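Local coordinates for protein similar to N-acetyltransferase (Staphylococcus aureus subsp. aureus, PDB 4MBU) that probably transfers an acetyl group from acetyl-coenzyme A to an amine, as other Gcn5-related N-acetyltransferases do, at residues 54-59 with 107-112. Sequence-based numbering, arbitrary orientation.
Sequences PIFVFE and IVEAKA
The Phe-56 ring meets Glu-109 with its edge. Glu-109 CG lies in the plane of the ring, 4.0 Å from Phe-56 CZ, and the carboxylate carbon CD sits near that plane at the same distance from CZ. Glu-109 CB approaches the neighbouring corner, 4.1 Å from Phe-56 CE2. The carboxylate is turned almost upright against the ring, with the two planes 78° apart. The Glu-109 chain leaves the helix with CG opposite the backbone N (chi1 -167°) and then bends at chi2 (74°). This course sets its CG against both the Phe-56 edge and Pro-54, whose ring atom CG lies 4.0 Å from Glu-109 CG. Pro-54 and Glu-109 run past each other in opposite directions. The contact is made by van der Waals packing and buries 105 Å² in all. Glu-109 OE1 forms a salt bridge with Arg-105, one turn back in the helix; OE2 has a long, weak ion pair with Lys-113, just past the helix end. Phe-56 also packs on Arg-105 and Leu-106, and on Cys-7 of the neighbouring strand. A bound cadmium ion lies about 6 Å from the side chain of Phe-56. The contact joins Phe-56 of strand 55-60 and the preceding Pro-54 to the C-terminal turns of helix 98-112. It is part of the helix-on-sheet packing of the GNAT fold, in which helix 98-112 packs on one face of the mixed central sheet.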
loop_
_atom_site.group_PDB
_atom_site.type_symbol
_atom_site.label_atom_id
_atom_site.label_comp_id
_atom_site.label_asym_id
_atom_site.label_seq_id
_atom_site.Cartn_x
_atom_site.Cartn_y
_atom_site.Cartn_z
ATOM N N PRO A 54 26.151 -11.892 5.514
ATOM C CA PRO A 54 26.019 -11.998 6.968
ATOM C C PRO A 54 24.805 -12.826 7.407
ATOM O O PRO A 54 23.792 -12.898 6.699
ATOM C CB PRO A 54 25.834 -10.538 7.401
ATOM C CG PRO A 54 25.143 -9.891 6.221
ATOM C CD PRO A 54 25.630 -10.614 4.986
ATOM N N ILE A 55 24.928 -13.458 8.570
ATOM C CA ILE A 55 23.803 -14.081 9.246
ATOM C C ILE A 55 23.907 -13.633 10.694
ATOM O O ILE A 55 24.929 -13.859 11.342
ATOM C CB ILE A 55 23.877 -15.618 9.206
ATOM C CG1 ILE A 55 24.128 -16.112 7.781
ATOM C CG2 ILE A 55 22.582 -16.225 9.759
ATOM C CD1 ILE A 55 24.504 -17.583 7.693
ATOM N N PHE A 56 22.867 -12.983 11.199
ATOM C CA PHE A 56 22.868 -12.548 12.585
ATOM C C PHE A 56 21.801 -13.317 13.337
ATOM O O PHE A 56 20.773 -13.670 12.771
ATOM C CB PHE A 56 22.598 -11.044 12.678
ATOM C CG PHE A 56 23.618 -10.208 11.960
ATOM C CD1 PHE A 56 24.914 -10.095 12.459
ATOM C CD2 PHE A 56 23.285 -9.538 10.791
ATOM C CE1 PHE A 56 25.856 -9.324 11.802
ATOM C CE2 PHE A 56 24.224 -8.770 10.124
ATOM C CZ PHE A 56 25.512 -8.660 10.632
ATOM N N VAL A 57 22.067 -13.595 14.604
ATOM C CA VAL A 57 21.072 -14.157 15.500
ATOM C C VAL A 57 20.891 -13.233 16.697
ATOM O O VAL A 57 21.832 -12.548 17.141
ATOM C CB VAL A 57 21.435 -15.585 15.992
ATOM C CG1 VAL A 57 21.472 -16.562 14.828
ATOM C CG2 VAL A 57 22.765 -15.581 16.736
ATOM N N PHE A 58 19.658 -13.205 17.183
ATOM C CA PHE A 58 19.330 -12.644 18.473
ATOM C C PHE A 58 19.237 -13.821 19.411
ATOM O O PHE A 58 18.396 -14.752 19.211
ATOM C CB PHE A 58 17.985 -11.931 18.446
ATOM C CG PHE A 58 17.593 -11.352 19.765
ATOM C CD1 PHE A 58 17.841 -10.020 20.049
ATOM C CD2 PHE A 58 16.977 -12.138 20.728
ATOM C CE1 PHE A 58 17.485 -9.483 21.266
ATOM C CE2 PHE A 58 16.620 -11.609 21.953
ATOM C CZ PHE A 58 16.873 -10.276 22.222
ATOM N N GLU A 59 20.095 -13.750 20.429
ATOM C CA GLU A 59 20.241 -14.775 21.450
ATOM C C GLU A 59 19.943 -14.180 22.826
ATOM O O GLU A 59 20.422 -13.092 23.161
ATOM C CB GLU A 59 21.665 -15.341 21.409
ATOM C CG GLU A 59 21.990 -16.355 22.496
ATOM C CD GLU A 59 23.434 -16.844 22.433
ATOM O OE1 GLU A 59 24.342 -16.086 22.831
ATOM O OE2 GLU A 59 23.666 -17.985 21.980
ATOM N N ILE A 107 20.730 -3.263 8.534
ATOM C CA ILE A 107 20.938 -1.969 7.887
ATOM C C ILE A 107 22.361 -1.460 8.125
ATOM O O ILE A 107 23.020 -1.024 7.181
ATOM C CB ILE A 107 19.905 -0.903 8.336
ATOM C CG1 ILE A 107 18.501 -1.296 7.883
ATOM C CG2 ILE A 107 20.238 0.457 7.733
ATOM C CD1 ILE A 107 17.440 -0.316 8.333
ATOM N N VAL A 108 22.844 -1.518 9.368
ATOM C CA VAL A 108 24.223 -1.063 9.603
ATOM C C VAL A 108 25.233 -1.875 8.774
ATOM O O VAL A 108 26.185 -1.315 8.203
ATOM C CB VAL A 108 24.637 -0.985 11.120
ATOM C CG1 VAL A 108 23.547 -0.315 11.970
ATOM C CG2 VAL A 108 24.995 -2.351 11.682
ATOM N N GLU A 109 25.016 -3.184 8.676
ATOM C CA GLU A 109 25.924 -4.009 7.880
ATOM C C GLU A 109 25.844 -3.658 6.391
ATOM O O GLU A 109 26.869 -3.591 5.701
ATOM C CB GLU A 109 25.616 -5.493 8.088
ATOM C CG GLU A 109 26.682 -6.429 7.554
ATOM C CD GLU A 109 27.936 -6.456 8.424
ATOM O OE1 GLU A 109 27.977 -5.750 9.460
ATOM O OE2 GLU A 109 28.885 -7.192 8.069
ATOM N N ALA A 110 24.627 -3.424 5.904
ATOM C CA ALA A 110 24.391 -3.075 4.502
ATOM C C ALA A 110 25.086 -1.775 4.131
ATOM O O ALA A 110 25.689 -1.662 3.053
ATOM C CB ALA A 110 22.899 -2.961 4.232
ATOM N N LYS A 111 24.976 -0.784 5.012
ATOM C CA LYS A 111 25.649 0.487 4.788
ATOM C C LYS A 111 27.162 0.304 4.814
ATOM O O LYS A 111 27.866 0.858 3.973
ATOM C CB LYS A 111 25.226 1.528 5.828
ATOM C CG LYS A 111 23.774 2.000 5.713
ATOM C CD LYS A 111 23.483 3.034 6.796
ATOM C CE LYS A 111 22.020 3.480 6.818
ATOM N NZ LYS A 111 21.732 4.587 5.864
ATOM N N ALA A 112 27.666 -0.476 5.768
ATOM C CA ALA A 112 29.124 -0.656 5.884
ATOM C C ALA A 112 29.740 -1.373 4.677
ATOM O O ALA A 112 30.923 -1.179 4.355
ATOM C CB ALA A 112 29.486 -1.375 7.174
#